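Local coordinates for protein monothiol glutaredoxin-S14, chloroplastic (Arabidopsis thaliana, PDB 3IPZ) that probably helps deliver iron-sulfur clusters as a CGFS-type monothiol glutaredoxin of the chloroplast, forming cluster-bridged homodimers and a cluster-binding heterodimer with BOLA1, at residues Glu67-Asn70 / Pro75-Tyr78; Glu92-Lys95 / Leu99-Glu102. All blocks are in the same frame, centred on the assembly; numbering follows the deposited sequence.

Contact 1: residues Glu67-Asn70 / Pro75-Tyr78; sequences EYSN and PQLY
Ser69, in the last turn of helix 59-69, meets Gln76 and Tyr78, which reach across from strand 76-79 just beyond the cis-proline Pro75 of the thioredoxin fold. Its hydroxyl works in both directions: Ser69 OG donates to Gln76 OE1 at 2.6 Å and accepts from Tyr78 OH in a very short bond of 2.5 Å. Leu65 O, one turn back, adds a weak bond to it. Gln76 runs extended beyond CG (chi2 -177°), which carries its amide over to the serine. There Ser69 OG stands above the carbonyl plane, 46° out. The other end of the amide is satisfied too, Gln76 NE2 being bonded to Thr73 O in the connecting loop. A leucine in place of Gln76 would probably leave the Ser69 hydroxyl without this acceptor and Thr73 O without its donor, freeing the turn to shift. The helix ends in a Schellman motif with Asn70 at positive phi. The loop after it leads to Phe74, which probably helps bind glutathione, and residues 69-73 are required for CAX1 activation. Beside the polar chain the two tyrosines touch, with Tyr78 OH at the edge of the Tyr68 ring, near its plane and 3.0 Å from Tyr68 CD2.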
ATOM      1  N   GLU A  67       1.053  -8.390   9.793  1.00 40.73           N
ATOM      2  CA  GLU A  67       2.009  -8.337  10.885  1.00 41.51           C
ATOM      3  C   GLU A  67       3.126  -7.351  10.600  1.00 35.39           C
ATOM      4  O   GLU A  67       3.529  -6.600  11.478  1.00 39.74           O
ATOM      5  CB  GLU A  67       2.605  -9.718  11.152  1.00 46.55           C
ATOM      6  CG  GLU A  67       3.397  -9.774  12.450  1.00 55.61           C
ATOM      7  CD  GLU A  67       3.968 -11.153  12.733  1.00 71.52           C
ATOM      8  OE1 GLU A  67       3.188 -12.132  12.696  1.00 68.95           O
ATOM      9  OE2 GLU A  67       5.190 -11.254  12.998  1.00 71.82           O
ATOM     10  N   TYR A  68       3.631  -7.360   9.371  1.00 42.64           N
ATOM     11  CA  TYR A  68       4.704  -6.456   8.960  1.00 36.86           C
ATOM     12  C   TYR A  68       4.296  -4.982   9.107  1.00 39.47           C
ATOM     13  O   TYR A  68       5.058  -4.171   9.623  1.00 35.45           O
ATOM     14  CB  TYR A  68       5.079  -6.729   7.499  1.00 37.04           C
ATOM     15  CG  TYR A  68       6.290  -5.975   6.998  1.00 32.77           C
ATOM     16  CD1 TYR A  68       7.577  -6.379   7.337  1.00 42.67           C
ATOM     17  CD2 TYR A  68       6.148  -4.864   6.169  1.00 42.00           C
ATOM     18  CE1 TYR A  68       8.697  -5.694   6.856  1.00 40.85           C
ATOM     19  CE2 TYR A  68       7.256  -4.175   5.687  1.00 36.77           C
ATOM     20  CZ  TYR A  68       8.528  -4.595   6.032  1.00 41.42           C
ATOM     21  OH  TYR A  68       9.632  -3.922   5.547  1.00 48.33           O
ATOM     22  N   SER A  69       3.094  -4.649   8.642  1.00 38.81           N
ATOM     23  CA  SER A  69       2.575  -3.281   8.696  1.00 41.82           C
ATOM     24  C   SER A  69       1.913  -2.961  10.033  1.00 43.15           C
ATOM     25  O   SER A  69       1.713  -1.792  10.369  1.00 40.93           O
ATOM     26  CB  SER A  69       1.528  -3.068   7.597  1.00 37.12           C
ATOM     27  OG  SER A  69       2.022  -3.466   6.335  1.00 50.02           O
ATOM     28  N   ASN A  70       1.572  -4.011  10.777  1.00 41.48           N
ATOM     29  CA  ASN A  70       0.881  -3.902  12.055  1.00 39.56           C
ATOM     30  C   ASN A  70      -0.460  -3.192  11.870  1.00 39.61           C
ATOM     31  O   ASN A  70      -0.853  -2.345  12.668  1.00 47.54           O
ATOM     32  CB  ASN A  70       1.723  -3.156  13.089  1.00 47.02           C
ATOM     33  CG  ASN A  70       1.120  -3.244  14.484  1.00 60.43           C
ATOM     34  OD1 ASN A  70       0.900  -4.338  15.005  1.00 65.85           O
ATOM     35  ND2 ASN A  70       0.841  -2.097  15.089  1.00 62.77           N
ATOM     36  N   PRO A  75      -7.096  -1.713   1.996  1.00 40.50           N
ATOM     37  CA  PRO A  75      -5.755  -1.330   1.545  1.00 33.10           C
ATOM     38  C   PRO A  75      -4.689  -0.907   2.544  1.00 33.12           C
ATOM     39  O   PRO A  75      -4.956  -0.340   3.599  1.00 36.11           O
ATOM     40  CB  PRO A  75      -6.047  -0.212   0.553  1.00 30.38           C
ATOM     41  CG  PRO A  75      -7.217   0.472   1.198  1.00 32.65           C
ATOM     42  CD  PRO A  75      -8.094  -0.711   1.573  1.00 34.99           C
ATOM     43  N   GLN A  76      -3.456  -1.189   2.154  1.00 29.71           N
ATOM     44  CA  GLN A  76      -2.266  -0.833   2.898  1.00 32.21           C
ATOM     45  C   GLN A  76      -1.387  -0.136   1.859  1.00 33.45           C
ATOM     46  O   GLN A  76      -1.045  -0.725   0.839  1.00 31.09           O
ATOM     47  CB  GLN A  76      -1.566  -2.084   3.445  1.00 29.24           C
ATOM     48  CG  GLN A  76      -2.102  -2.552   4.783  1.00 34.99           C
ATOM     49  CD  GLN A  76      -1.361  -3.754   5.341  1.00 35.18           C
ATOM     50  OE1 GLN A  76      -0.175  -3.950   5.078  1.00 43.71           O
ATOM     51  NE2 GLN A  76      -2.058  -4.556   6.135  1.00 32.91           N
ATOM     52  N   LEU A  77      -1.030   1.115   2.122  1.00 30.01           N
ATOM     53  CA  LEU A  77      -0.216   1.888   1.196  1.00 27.47           C
ATOM     54  C   LEU A  77       1.204   2.093   1.675  1.00 30.46           C
ATOM     55  O   LEU A  77       1.442   2.475   2.817  1.00 28.33           O
ATOM     56  CB  LEU A  77      -0.857   3.260   0.951  1.00 34.00           C
ATOM     57  CG  LEU A  77      -0.178   4.239  -0.020  1.00 34.42           C
ATOM     58  CD1 LEU A  77      -0.177   3.664  -1.440  1.00 25.41           C
ATOM     59  CD2 LEU A  77      -0.928   5.572   0.003  1.00 24.61           C
ATOM     60  N   TYR A  78       2.154   1.820   0.792  1.00 26.37           N
ATOM     61  CA  TYR A  78       3.562   2.017   1.099  1.00 29.39           C
ATOM     62  C   TYR A  78       4.129   3.102   0.170  1.00 36.44           C
ATOM     63  O   TYR A  78       3.793   3.159  -1.024  1.00 33.21           O
ATOM     64  CB  TYR A  78       4.349   0.711   0.915  1.00 31.81           C
ATOM     65  CG  TYR A  78       4.303  -0.209   2.116  1.00 28.78           C
ATOM     66  CD1 TYR A  78       3.195  -1.033   2.360  1.00 23.21           C
ATOM     67  CD2 TYR A  78       5.369  -0.241   3.025  1.00 26.95           C
ATOM     68  CE1 TYR A  78       3.155  -1.875   3.491  1.00 32.04           C
ATOM     69  CE2 TYR A  78       5.341  -1.064   4.143  1.00 42.26           C
ATOM     70  CZ  TYR A  78       4.234  -1.878   4.375  1.00 36.76           C
ATOM     71  OH  TYR A  78       4.216  -2.664   5.507  1.00 53.37           O
TER

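Contact 2: residues Glu92-Lys95 / Leu99-Glu102; sequences EAFK and LQEE
Leu99 turns CG anti to the backbone N (chi1 -153°), which sets Leu99 CD1 4.0 Å from Phe94 CB, at the root of the aromatic side chain. Phe94 also holds CG anti to its own N, and this places the ring beside the amide of Gln100, which bends at chi2 (85°) and folds back toward the end of helix 87-96. The two side chains cross at a slant, their planes 13° apart, and Gln100 CD sits 4.0 Å from Phe94 O. Nearer the backbone, Ala93 CB packs against Leu99 CB at 3.9 Å. One backbone bond spans the joint between the two consecutive helices: Leu99 N, in the first turn of helix 98-108, donates to Ala93 O at 2.8 Å. Phe94 and Leu99 both continue onto Ile42 and Leu46, at and just after the end of helix 34-45, while Ala93 rests on Phe84 of the edge strand 82-85. The contact is thus a tight helix-to-helix corner, packed against the body of the glutaredoxin domain. Its chemistry pairs a carbonyl from the last turn of one helix with an N-H from the first turn of the next, groups of the kind that helix ends commonly leave without an intrahelical partner, and surrounds that bond with mainly apolar side chains, with no charged side chain taking part.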
ATOM      1  N   GLU A  92      -7.354  10.874   4.801  1.00 35.54           N
ATOM      2  CA  GLU A  92      -7.097  12.089   5.561  1.00 38.86           C
ATOM      3  C   GLU A  92      -5.858  12.827   5.058  1.00 39.09           C
ATOM      4  O   GLU A  92      -5.882  14.042   4.883  1.00 39.96           O
ATOM      5  CB  GLU A  92      -6.939  11.742   7.044  1.00 38.54           C
ATOM      6  CG  GLU A  92      -6.601  12.917   7.952  1.00 41.85           C
ATOM      7  CD  GLU A  92      -7.724  13.933   8.075  1.00 45.53           C
ATOM      8  OE1 GLU A  92      -8.875  13.618   7.699  1.00 47.99           O
ATOM      9  OE2 GLU A  92      -7.448  15.047   8.569  1.00 59.19           O
ATOM     10  N   ALA A  93      -4.774  12.095   4.832  1.00 33.21           N
ATOM     11  CA  ALA A  93      -3.542  12.701   4.356  1.00 27.71           C
ATOM     12  C   ALA A  93      -3.774  13.279   2.968  1.00 38.20           C
ATOM     13  O   ALA A  93      -3.035  14.151   2.513  1.00 34.08           O
ATOM     14  CB  ALA A  93      -2.433  11.676   4.318  1.00 29.42           C
ATOM     15  N   PHE A  94      -4.803  12.775   2.292  1.00 38.50           N
ATOM     16  CA  PHE A  94      -5.144  13.268   0.967  1.00 39.05           C
ATOM     17  C   PHE A  94      -5.812  14.640   1.104  1.00 46.97           C
ATOM     18  O   PHE A  94      -5.410  15.601   0.452  1.00 45.13           O
ATOM     19  CB  PHE A  94      -6.093  12.300   0.267  1.00 39.59           C
ATOM     20  CG  PHE A  94      -6.618  12.817  -1.036  1.00 37.97           C
ATOM     21  CD1 PHE A  94      -5.747  13.150  -2.066  1.00 36.07           C
ATOM     22  CD2 PHE A  94      -7.983  12.974  -1.235  1.00 41.04           C
ATOM     23  CE1 PHE A  94      -6.232  13.633  -3.285  1.00 43.62           C
ATOM     24  CE2 PHE A  94      -8.482  13.459  -2.451  1.00 51.13           C
ATOM     25  CZ  PHE A  94      -7.603  13.787  -3.476  1.00 45.20           C
ATOM     26  N   LYS A  95      -6.836  14.716   1.952  1.00 41.81           N
ATOM     27  CA  LYS A  95      -7.556  15.966   2.202  1.00 45.12           C
ATOM     28  C   LYS A  95      -6.603  17.021   2.755  1.00 44.28           C
ATOM     29  O   LYS A  95      -6.696  18.207   2.449  1.00 48.48           O
ATOM     30  CB  LYS A  95      -8.660  15.745   3.236  1.00 39.62           C
ATOM     31  CG  LYS A  95      -9.751  14.776   2.825  1.00 50.99           C
ATOM     32  CD  LYS A  95     -10.743  14.604   3.971  1.00 52.59           C
ATOM     33  CE  LYS A  95     -11.815  13.568   3.659  1.00 65.70           C
ATOM     34  NZ  LYS A  95     -12.634  13.261   4.872  1.00 66.30           N
ATOM     35  N   LEU A  99      -0.382  13.549   2.024  1.00 32.78           N
ATOM     36  CA  LEU A  99      -0.193  12.425   1.120  1.00 39.61           C
ATOM     37  C   LEU A  99       0.697  12.886  -0.045  1.00 32.97           C
ATOM     38  O   LEU A  99       1.668  12.227  -0.401  1.00 39.05           O
ATOM     39  CB  LEU A  99      -1.552  11.968   0.571  1.00 28.78           C
ATOM     40  CG  LEU A  99      -1.723  10.508   0.136  1.00 40.35           C
ATOM     41  CD1 LEU A  99      -2.770  10.465  -0.939  1.00 31.24           C
ATOM     42  CD2 LEU A  99      -0.432   9.914  -0.372  1.00 31.01           C
ATOM     43  N   GLN A 100       0.355  14.028  -0.631  1.00 42.42           N
ATOM     44  CA  GLN A 100       1.116  14.572  -1.748  1.00 47.65           C
ATOM     45  C   GLN A 100       2.549  14.891  -1.345  1.00 46.80           C
ATOM     46  O   GLN A 100       3.496  14.578  -2.073  1.00 44.29           O
ATOM     47  CB  GLN A 100       0.424  15.815  -2.302  1.00 46.95           C
ATOM     48  CG  GLN A 100      -0.964  15.530  -2.853  1.00 49.11           C
ATOM     49  CD  GLN A 100      -2.077  15.546  -1.796  1.00 61.47           C
ATOM     50  OE1 GLN A 100      -1.891  15.127  -0.647  1.00 47.32           O
ATOM     51  NE2 GLN A 100      -3.249  16.017  -2.200  1.00 52.27           N
ATOM     52  N   GLU A 101       2.712  15.504  -0.178  1.00 44.26           N
ATOM     53  CA  GLU A 101       4.046  15.822   0.297  1.00 43.47           C
ATOM     54  C   GLU A 101       4.896  14.563   0.338  1.00 46.83           C
ATOM     55  O   GLU A 101       6.036  14.558  -0.148  1.00 44.53           O
ATOM     56  CB  GLU A 101       3.987  16.426   1.694  1.00 56.55           C
ATOM     57  CG  GLU A 101       3.692  17.914   1.725  1.00 74.02           C
ATOM     58  CD  GLU A 101       3.616  18.440   3.144  1.00 77.56           C
ATOM     59  OE1 GLU A 101       4.533  18.134   3.937  1.00 71.74           O
ATOM     60  OE2 GLU A 101       2.640  19.155   3.460  1.00 82.59           O
ATOM     61  N   GLU A 102       4.332  13.500   0.920  1.00 40.20           N
ATOM     62  CA  GLU A 102       5.023  12.223   1.049  1.00 40.91           C
ATOM     63  C   GLU A 102       5.425  11.605  -0.276  1.00 35.72           C
ATOM     64  O   GLU A 102       6.542  11.099  -0.417  1.00 35.58           O
ATOM     65  CB  GLU A 102       4.164  11.219   1.816  1.00 44.82           C
ATOM     66  CG  GLU A 102       4.509  11.132   3.280  1.00 57.71           C
ATOM     67  CD  GLU A 102       5.962  10.779   3.502  1.00 63.11           C
ATOM     68  OE1 GLU A 102       6.376   9.654   3.132  1.00 49.16           O
ATOM     69  OE2 GLU A 102       6.691  11.635   4.043  1.00 60.73           O
TER

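In the fold
From the N terminus, helix 5-15, strand 20-24, helix 34-45 and strand 51-54 come before either contact. Helix 59-69 then ends in contact 1, which closes the short loop 71-74 and ties that helix to the inner strand 76-79. The chain turns back through edge strand 82-85 into helix 87-96, and contact 2 closes the tight joint to helix 98-108. The two contacts follow in series, neither enclosing nor crossing the other, with centres about 17 Å apart. The sheet bridges them, Leu77 pairing through its backbone with Phe84. Strand 76-79 and the joint of helices 87-96 and 98-108 also both pack on helix 34-45, the strand through Leu77 on Leu43.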